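Local coordinates for protein colicin-B (Escherichia coli, PDB 1RH1) that forms channels that depolarise the cytoplasmic membrane of Escherichia coli and closely related bacteria, dissipating the energy of the cell, at residues A395-M404 / T467-L477; L382-I392 / L477-V487. All blocks are in the same frame, centred on the assembly; numbering follows the deposited sequence.

Interaction 1: A395-M404 / T467-L477; sequences AWKAFNAEDM and TLGSALIAFGL
W396 lays the face of its indole against the rim of the F475 ring in an edge-to-face pair, the planes at 87° and the centroids of the indole five-membered ring and the F475 ring 4.9 Å apart. F475 CZ stands over the middle of the indole. The same phenyl ring takes A395 CB on one of its own faces, nearly on the ring normal, 3.7 Å from the centroid; this is a CH-pi contact, and L477 CD2 reaches the same methyl. Further along the indole, CH2 of W396 lies 3.6 Å from A471 CB, with L468 CD2 also near. All of this belongs to the helical bundle of the colicin pore-forming domain, where helix 457-472, within a predicted transmembrane segment, and the turn after it are covered by the end of helix 386-398, by F399 in the link after it, and by M404 of helix 401-406. F399 has CG anti to the backbone N (chi1 177°), directing CE1 to A471 CB at 3.7 Å and CZ to the T467 methyl CG2. The M404 chain bends at chi2 and chi3 and places SD 3.6 Å from S470 OG, a hydroxyl hydrogen-bonded to L466 O one turn back.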
loop_
_atom_site.group_PDB
_atom_site.type_symbol
_atom_site.label_atom_id
_atom_site.label_comp_id
_atom_site.label_asym_id
_atom_site.label_seq_id
_atom_site.Cartn_x
_atom_site.Cartn_y
_atom_site.Cartn_z
ATOM N N ALA A 395 20.637 -42.771 -2.107
ATOM C CA ALA A 395 19.803 -41.872 -2.882
ATOM C C ALA A 395 20.082 -40.427 -2.505
ATOM O O ALA A 395 20.078 -39.548 -3.368
ATOM C CB ALA A 395 18.346 -42.165 -2.620
ATOM N N TRP A 396 20.330 -40.151 -1.225
ATOM C CA TRP A 396 20.736 -38.818 -0.855
ATOM C C TRP A 396 22.155 -38.501 -1.327
ATOM O O TRP A 396 22.404 -37.393 -1.784
ATOM C CB TRP A 396 20.597 -38.705 0.634
ATOM C CG TRP A 396 19.185 -38.330 1.057
ATOM C CD1 TRP A 396 18.411 -39.179 1.791
ATOM C CD2 TRP A 396 18.570 -37.139 0.785
ATOM N NE1 TRP A 396 17.302 -38.531 1.998
ATOM C CE2 TRP A 396 17.355 -37.320 1.424
ATOM C CE3 TRP A 396 18.843 -35.944 0.110
ATOM C CZ2 TRP A 396 16.400 -36.310 1.398
ATOM C CZ3 TRP A 396 17.885 -34.933 0.085
ATOM C CH2 TRP A 396 16.667 -35.113 0.732
ATOM N N LYS A 397 23.110 -39.443 -1.322
ATOM C CA LYS A 397 24.473 -39.234 -1.799
ATOM C C LYS A 397 24.559 -38.809 -3.243
ATOM O O LYS A 397 25.536 -38.214 -3.659
ATOM C CB LYS A 397 25.281 -40.481 -1.684
ATOM C CG LYS A 397 25.455 -40.934 -0.273
ATOM C CD LYS A 397 26.452 -42.054 -0.350
ATOM C CE LYS A 397 27.346 -42.002 0.868
ATOM N NZ LYS A 397 28.160 -40.804 0.836
ATOM N N ALA A 398 23.550 -39.136 -4.044
ATOM C CA ALA A 398 23.517 -38.770 -5.444
ATOM C C ALA A 398 22.652 -37.548 -5.730
ATOM O O ALA A 398 22.667 -36.987 -6.833
ATOM C CB ALA A 398 23.007 -39.940 -6.226
ATOM N N PHE A 399 21.898 -37.087 -4.726
ATOM C CA PHE A 399 21.106 -35.878 -4.836
ATOM C C PHE A 399 21.971 -34.710 -5.282
ATOM O O PHE A 399 23.117 -34.571 -4.883
ATOM C CB PHE A 399 20.481 -35.639 -3.475
ATOM C CG PHE A 399 19.657 -34.381 -3.327
ATOM C CD1 PHE A 399 18.320 -34.391 -3.697
ATOM C CD2 PHE A 399 20.240 -33.227 -2.810
ATOM C CE1 PHE A 399 17.562 -33.243 -3.547
ATOM C CE2 PHE A 399 19.478 -32.075 -2.660
ATOM C CZ PHE A 399 18.139 -32.086 -3.030
ATOM N N ASN A 400 21.472 -33.909 -6.203
ATOM C CA ASN A 400 22.172 -32.735 -6.682
ATOM C C ASN A 400 21.664 -31.586 -5.836
ATOM O O ASN A 400 20.630 -30.974 -6.075
ATOM C CB ASN A 400 21.852 -32.515 -8.150
ATOM C CG ASN A 400 22.584 -31.387 -8.847
ATOM O OD1 ASN A 400 22.656 -31.348 -10.072
ATOM N ND2 ASN A 400 23.143 -30.429 -8.128
ATOM N N ALA A 401 22.414 -31.325 -4.775
ATOM C CA ALA A 401 22.146 -30.215 -3.896
ATOM C C ALA A 401 22.253 -28.942 -4.701
ATOM O O ALA A 401 21.380 -28.103 -4.539
ATOM C CB ALA A 401 23.164 -30.172 -2.800
ATOM N N GLU A 402 23.225 -28.823 -5.624
ATOM C CA GLU A 402 23.432 -27.607 -6.399
ATOM C C GLU A 402 22.289 -27.211 -7.281
ATOM O O GLU A 402 22.080 -26.022 -7.476
ATOM C CB GLU A 402 24.634 -27.691 -7.318
ATOM C CG GLU A 402 26.009 -27.620 -6.658
ATOM C CD GLU A 402 26.569 -26.229 -6.382
ATOM O OE1 GLU A 402 26.076 -25.227 -6.920
ATOM O OE2 GLU A 402 27.541 -26.172 -5.628
ATOM N N ASP A 403 21.546 -28.165 -7.833
ATOM C CA ASP A 403 20.404 -27.776 -8.648
ATOM C C ASP A 403 19.147 -27.488 -7.823
ATOM O O ASP A 403 18.353 -26.626 -8.213
ATOM C CB ASP A 403 20.130 -28.858 -9.683
ATOM C CG ASP A 403 19.400 -28.274 -10.886
ATOM O OD1 ASP A 403 19.928 -27.383 -11.587
ATOM O OD2 ASP A 403 18.273 -28.722 -11.096
ATOM N N MET A 404 18.985 -28.148 -6.659
ATOM C CA MET A 404 17.925 -27.856 -5.701
ATOM C C MET A 404 18.120 -26.441 -5.160
ATOM O O MET A 404 17.176 -25.749 -4.760
ATOM C CB MET A 404 17.974 -28.853 -4.555
ATOM C CG MET A 404 16.844 -28.717 -3.538
ATOM S SD MET A 404 15.169 -28.704 -4.231
ATOM C CE MET A 404 15.218 -30.370 -4.788
ATOM N N THR A 467 13.132 -29.437 -0.388
ATOM C CA THR A 467 14.280 -30.340 -0.474
ATOM C C THR A 467 13.871 -31.761 -0.108
ATOM O O THR A 467 14.273 -32.677 -0.828
ATOM C CB THR A 467 15.427 -29.903 0.479
ATOM O OG1 THR A 467 15.804 -28.579 0.129
ATOM C CG2 THR A 467 16.645 -30.800 0.366
ATOM N N LEU A 468 13.059 -31.979 0.947
ATOM C CA LEU A 468 12.655 -33.330 1.303
ATOM C C LEU A 468 11.666 -33.981 0.339
ATOM O O LEU A 468 11.851 -35.125 -0.073
ATOM C CB LEU A 468 12.031 -33.358 2.692
ATOM C CG LEU A 468 12.829 -32.985 3.907
ATOM C CD1 LEU A 468 12.153 -33.581 5.121
ATOM C CD2 LEU A 468 14.223 -33.545 3.834
ATOM N N GLY A 469 10.618 -33.248 -0.050
ATOM C CA GLY A 469 9.543 -33.726 -0.901
ATOM C C GLY A 469 10.001 -33.943 -2.318
ATOM O O GLY A 469 9.880 -35.046 -2.840
ATOM N N SER A 470 10.566 -32.911 -2.942
ATOM C CA SER A 470 11.035 -33.044 -4.309
ATOM C C SER A 470 12.271 -33.921 -4.483
ATOM O O SER A 470 12.745 -34.162 -5.587
ATOM C CB SER A 470 11.272 -31.643 -4.881
ATOM O OG SER A 470 12.333 -30.974 -4.245
ATOM N N ALA A 471 12.818 -34.433 -3.392
ATOM C CA ALA A 471 13.872 -35.413 -3.483
ATOM C C ALA A 471 13.157 -36.747 -3.478
ATOM O O ALA A 471 13.566 -37.572 -4.281
ATOM C CB ALA A 471 14.806 -35.375 -2.287
ATOM N N LEU A 472 12.104 -36.989 -2.647
ATOM C CA LEU A 472 11.341 -38.253 -2.589
ATOM C C LEU A 472 10.565 -38.544 -3.867
ATOM O O LEU A 472 10.574 -39.698 -4.308
ATOM C CB LEU A 472 10.333 -38.259 -1.425
ATOM C CG LEU A 472 9.236 -39.335 -1.350
ATOM C CD1 LEU A 472 9.842 -40.679 -1.071
ATOM C CD2 LEU A 472 8.301 -39.074 -0.201
ATOM N N ILE A 473 9.929 -37.549 -4.515
ATOM C CA ILE A 473 9.194 -37.825 -5.739
ATOM C C ILE A 473 10.143 -38.009 -6.908
ATOM O O ILE A 473 9.701 -38.127 -8.050
ATOM C CB ILE A 473 8.190 -36.698 -6.140
ATOM C CG1 ILE A 473 8.934 -35.436 -6.479
ATOM C CG2 ILE A 473 7.189 -36.462 -5.009
ATOM C CD1 ILE A 473 7.985 -34.380 -7.050
ATOM N N ALA A 474 11.450 -38.054 -6.638
ATOM C CA ALA A 474 12.493 -38.190 -7.651
ATOM C C ALA A 474 13.465 -39.305 -7.335
ATOM O O ALA A 474 14.361 -39.592 -8.128
ATOM C CB ALA A 474 13.318 -36.907 -7.762
ATOM N N PHE A 475 13.350 -39.932 -6.172
ATOM C CA PHE A 475 14.295 -40.969 -5.844
ATOM C C PHE A 475 13.949 -42.262 -6.546
ATOM O O PHE A 475 12.771 -42.589 -6.743
ATOM C CB PHE A 475 14.296 -41.229 -4.369
ATOM C CG PHE A 475 15.099 -40.282 -3.505
ATOM C CD1 PHE A 475 14.925 -40.358 -2.113
ATOM C CD2 PHE A 475 16.009 -39.380 -4.063
ATOM C CE1 PHE A 475 15.666 -39.534 -1.274
ATOM C CE2 PHE A 475 16.744 -38.559 -3.216
ATOM C CZ PHE A 475 16.570 -38.641 -1.832
ATOM N N GLY A 476 14.997 -42.981 -6.957
ATOM C CA GLY A 476 14.773 -44.312 -7.484
ATOM C C GLY A 476 14.672 -45.267 -6.292
ATOM O O GLY A 476 15.706 -45.827 -5.879
ATOM N N LEU A 477 13.475 -45.440 -5.686
ATOM C CA LEU A 477 13.352 -46.324 -4.519
ATOM C C LEU A 477 12.105 -47.203 -4.598
ATOM O O LEU A 477 11.087 -46.795 -5.173
ATOM C CB LEU A 477 13.244 -45.542 -3.200
ATOM C CG LEU A 477 14.154 -44.390 -2.827
ATOM C CD1 LEU A 477 13.534 -43.681 -1.644
ATOM C CD2 LEU A 477 15.560 -44.873 -2.551
#

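Interaction 2: L382-I392 / L477-V487; sequences LKINATDKEAI and LSATVVGFVGV
F484 swings CG to the side away from its backbone nitrogen (chi1 -171°), which carries the ring out from helix 479-495 to I384, whose CG1 sits between the backbone N and the carbonyl carbon (chi1 42°) while CG2 is left anti to the carbonyl carbon. That methyl, CG2, lies over the centre of the phenyl ring, 3.5 Å from the centroid and nearly on the ring normal, a CH-pi contact. The two segments belong to the helical bundle of the colicin pore-forming domain: the short segments 386-392 and 479-487 cross at -68° with their axes 10.1 Å apart, and the second lies in a predicted transmembrane helix. The loop leading into helix 386-398 extends the contact beyond the crossing itself. From it L382 sends CD2 to within 3.5 Å of F484 CE2, its side chain crossing the phenylalanine at about a right angle, and it meets V487 CG1 tip to tip. Where the helices themselves meet, the I392 side chain runs antiparallel to those of V481 and V485, flank against flank, its CG2 methyl 3.6 Å from V485 CG2 and its CG1 3.8 Å from V481 CG1. Y435 of helix 420-435 packs against I392, F484 and V485, so a third helix joins this apolar cluster, and M377 touches both L382 and F484. D388 brings a polar group into the contact, its carboxylate carbon CG 3.5 Å from V481 CG2, with T480 at the exposed margin beside it. D388 OD2 accepts a weak, bent hydrogen bond from N385 ND2 of the same segment (2.7 Å). Where the chain enters helix 479-495, L477 CD2 approaches the backbone oxygen A391 O at 3.6 Å.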
loop_
_atom_site.group_PDB
_atom_site.type_symbol
_atom_site.label_atom_id
_atom_site.label_comp_id
_atom_site.label_asym_id
_atom_site.label_seq_id
_atom_site.Cartn_x
_atom_site.Cartn_y
_atom_site.Cartn_z
ATOM N N LEU A 382 7.738 -48.520 13.164
ATOM C CA LEU A 382 8.378 -47.582 12.230
ATOM C C LEU A 382 9.889 -47.890 12.193
ATOM O O LEU A 382 10.726 -47.192 12.797
ATOM C CB LEU A 382 8.181 -46.112 12.668
ATOM C CG LEU A 382 8.160 -44.933 11.649
ATOM C CD1 LEU A 382 9.303 -43.985 11.910
ATOM C CD2 LEU A 382 8.225 -45.455 10.239
ATOM N N LYS A 383 10.177 -48.982 11.440
ATOM C CA LYS A 383 11.498 -49.562 11.236
ATOM C C LYS A 383 11.854 -49.853 9.778
ATOM O O LYS A 383 10.955 -50.061 8.958
ATOM C CB LYS A 383 11.596 -50.854 12.032
ATOM C CG LYS A 383 11.683 -50.671 13.554
ATOM C CD LYS A 383 11.937 -52.028 14.211
ATOM C CE LYS A 383 12.300 -51.939 15.703
ATOM N NZ LYS A 383 11.192 -51.552 16.564
ATOM N N ILE A 384 13.171 -49.817 9.451
ATOM C CA ILE A 384 13.782 -50.148 8.140
ATOM C C ILE A 384 14.850 -51.253 8.227
ATOM O O ILE A 384 15.647 -51.294 9.181
ATOM C CB ILE A 384 14.591 -49.017 7.376
ATOM C CG1 ILE A 384 15.483 -48.208 8.304
ATOM C CG2 ILE A 384 13.640 -48.202 6.578
ATOM C CD1 ILE A 384 14.955 -47.328 9.448
ATOM N N ASN A 385 14.933 -52.167 7.243
ATOM C CA ASN A 385 16.059 -53.100 7.237
ATOM C C ASN A 385 17.249 -52.510 6.480
ATOM O O ASN A 385 17.092 -51.725 5.549
ATOM C CB ASN A 385 15.666 -54.439 6.601
ATOM C CG ASN A 385 15.152 -54.386 5.177
ATOM O OD1 ASN A 385 15.634 -55.087 4.289
ATOM N ND2 ASN A 385 14.144 -53.551 4.959
ATOM N N ALA A 386 18.458 -52.919 6.882
ATOM C CA ALA A 386 19.758 -52.446 6.386
ATOM C C ALA A 386 19.990 -52.256 4.894
ATOM O O ALA A 386 20.856 -51.500 4.444
ATOM C CB ALA A 386 20.843 -53.381 6.880
ATOM N N THR A 387 19.148 -52.956 4.145
ATOM C CA THR A 387 19.170 -52.946 2.703
ATOM C C THR A 387 18.350 -51.751 2.235
ATOM O O THR A 387 18.766 -51.040 1.319
ATOM C CB THR A 387 18.597 -54.288 2.227
ATOM O OG1 THR A 387 19.195 -55.294 3.036
ATOM C CG2 THR A 387 18.946 -54.616 0.790
ATOM N N ASP A 388 17.187 -51.511 2.856
ATOM C CA ASP A 388 16.393 -50.331 2.554
ATOM C C ASP A 388 17.041 -49.062 3.080
ATOM O O ASP A 388 17.010 -48.048 2.388
ATOM C CB ASP A 388 15.019 -50.433 3.174
ATOM C CG ASP A 388 14.122 -51.520 2.610
ATOM O OD1 ASP A 388 14.458 -52.098 1.571
ATOM O OD2 ASP A 388 13.075 -51.770 3.225
ATOM N N LYS A 389 17.634 -49.085 4.278
ATOM C CA LYS A 389 18.319 -47.946 4.850
ATOM C C LYS A 389 19.412 -47.557 3.882
ATOM O O LYS A 389 19.458 -46.404 3.453
ATOM C CB LYS A 389 18.914 -48.338 6.183
ATOM C CG LYS A 389 19.470 -47.260 7.106
ATOM C CD LYS A 389 19.931 -47.946 8.411
ATOM C CE LYS A 389 18.796 -48.333 9.387
ATOM N NZ LYS A 389 18.984 -49.636 10.027
ATOM N N GLU A 390 20.201 -48.546 3.432
ATOM C CA GLU A 390 21.280 -48.314 2.486
ATOM C C GLU A 390 20.823 -47.649 1.190
ATOM O O GLU A 390 21.524 -46.808 0.634
ATOM C CB GLU A 390 21.949 -49.633 2.177
ATOM C CG GLU A 390 23.230 -49.504 1.347
ATOM C CD GLU A 390 24.459 -48.912 2.060
ATOM O OE1 GLU A 390 25.168 -49.691 2.711
ATOM O OE2 GLU A 390 24.728 -47.700 1.950
ATOM N N ALA A 391 19.617 -47.970 0.720
ATOM C CA ALA A 391 19.053 -47.389 -0.481
ATOM C C ALA A 391 18.701 -45.930 -0.292
ATOM O O ALA A 391 18.896 -45.166 -1.233
ATOM C CB ALA A 391 17.788 -48.111 -0.884
ATOM N N ILE A 392 18.233 -45.492 0.891
ATOM C CA ILE A 392 17.856 -44.093 1.111
ATOM C C ILE A 392 19.066 -43.183 1.225
ATOM O O ILE A 392 19.130 -42.068 0.692
ATOM C CB ILE A 392 17.056 -43.935 2.380
ATOM C CG1 ILE A 392 16.090 -45.061 2.642
ATOM C CG2 ILE A 392 16.221 -42.699 2.156
ATOM C CD1 ILE A 392 15.461 -45.126 4.046
ATOM N N LEU A 477 13.475 -45.440 -5.686
ATOM C CA LEU A 477 13.352 -46.324 -4.519
ATOM C C LEU A 477 12.105 -47.203 -4.598
ATOM O O LEU A 477 11.087 -46.795 -5.173
ATOM C CB LEU A 477 13.244 -45.542 -3.200
ATOM C CG LEU A 477 14.154 -44.390 -2.827
ATOM C CD1 LEU A 477 13.534 -43.681 -1.644
ATOM C CD2 LEU A 477 15.560 -44.873 -2.551
ATOM N N SER A 478 12.154 -48.395 -3.971
ATOM C CA SER A 478 11.024 -49.306 -3.955
ATOM C C SER A 478 9.831 -48.794 -3.140
ATOM O O SER A 478 9.957 -47.802 -2.426
ATOM C CB SER A 478 11.497 -50.645 -3.413
ATOM O OG SER A 478 11.486 -50.780 -1.999
ATOM N N ALA A 479 8.654 -49.419 -3.211
ATOM C CA ALA A 479 7.499 -48.977 -2.449
ATOM C C ALA A 479 7.592 -49.048 -0.926
ATOM O O ALA A 479 6.972 -48.244 -0.216
ATOM C CB ALA A 479 6.286 -49.776 -2.833
ATOM N N THR A 480 8.391 -49.987 -0.402
ATOM C CA THR A 480 8.520 -50.153 1.041
ATOM C C THR A 480 9.191 -48.930 1.598
ATOM O O THR A 480 8.699 -48.304 2.531
ATOM C CB THR A 480 9.375 -51.341 1.421
ATOM O OG1 THR A 480 9.111 -52.364 0.485
ATOM C CG2 THR A 480 9.041 -51.858 2.804
ATOM N N VAL A 481 10.279 -48.607 0.894
ATOM C CA VAL A 481 11.138 -47.473 1.141
ATOM C C VAL A 481 10.368 -46.186 0.916
ATOM O O VAL A 481 10.312 -45.403 1.855
ATOM C CB VAL A 481 12.343 -47.582 0.212
ATOM C CG1 VAL A 481 13.336 -46.482 0.480
ATOM C CG2 VAL A 481 13.035 -48.901 0.479
ATOM N N VAL A 482 9.742 -45.916 -0.237
ATOM C CA VAL A 482 8.957 -44.695 -0.449
ATOM C C VAL A 482 7.930 -44.468 0.664
ATOM O O VAL A 482 7.670 -43.328 1.047
ATOM C CB VAL A 482 8.257 -44.782 -1.827
ATOM C CG1 VAL A 482 7.262 -43.657 -2.107
ATOM C CG2 VAL A 482 9.373 -44.687 -2.844
ATOM N N GLY A 483 7.377 -45.547 1.224
ATOM C CA GLY A 483 6.493 -45.410 2.360
ATOM C C GLY A 483 7.227 -44.909 3.614
ATOM O O GLY A 483 6.757 -43.993 4.292
ATOM N N PHE A 484 8.390 -45.493 3.946
ATOM C CA PHE A 484 9.158 -45.111 5.125
ATOM C C PHE A 484 9.559 -43.643 5.039
ATOM O O PHE A 484 9.350 -42.885 5.992
ATOM C CB PHE A 484 10.420 -45.970 5.248
ATOM C CG PHE A 484 11.150 -45.763 6.565
ATOM C CD1 PHE A 484 12.225 -44.874 6.648
ATOM C CD2 PHE A 484 10.725 -46.438 7.709
ATOM C CE1 PHE A 484 12.866 -44.653 7.871
ATOM C CE2 PHE A 484 11.374 -46.209 8.924
ATOM C CZ PHE A 484 12.438 -45.318 9.016
ATOM N N VAL A 485 10.103 -43.237 3.890
ATOM C CA VAL A 485 10.487 -41.863 3.719
ATOM C C VAL A 485 9.242 -41.012 3.646
ATOM O O VAL A 485 9.297 -39.872 4.096
ATOM C CB VAL A 485 11.334 -41.726 2.455
ATOM C CG1 VAL A 485 11.659 -40.284 2.126
ATOM C CG2 VAL A 485 12.663 -42.410 2.720
ATOM N N GLY A 486 8.097 -41.507 3.174
ATOM C CA GLY A 486 6.894 -40.689 3.133
ATOM C C GLY A 486 6.416 -40.374 4.536
ATOM O O GLY A 486 5.845 -39.318 4.761
ATOM N N VAL A 487 6.635 -41.297 5.482
ATOM C CA VAL A 487 6.335 -41.093 6.892
ATOM C C VAL A 487 7.381 -40.158 7.522
ATOM O O VAL A 487 6.987 -39.145 8.084
ATOM C CB VAL A 487 6.309 -42.475 7.557
ATOM C CG1 VAL A 487 6.427 -42.367 9.052
ATOM C CG2 VAL A 487 4.957 -43.112 7.303
#

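In the fold
Following the chain, residues 382-392 come first, leading into helix 386-398, and 395-404 continue from that helix across a short link into helix 401-406. The chain then runs through helices 420-435 and 441-452 to helix 457-472, where interaction 1 closes a loop with 62 residues between its segments. Just beyond, helix 479-495 returns to 382-392, and interaction 2 closes a wider loop that encloses the first. Their centres are 14 Å apart, and L477 takes part in both. Helix 386-398 is thereby tied to the two successive, predicted transmembrane helices, consistent with the hydrophobic hairpin of channel-forming colicins, which also pack on each other where L472 CD1 lies 3.7 Å from V485 CG1.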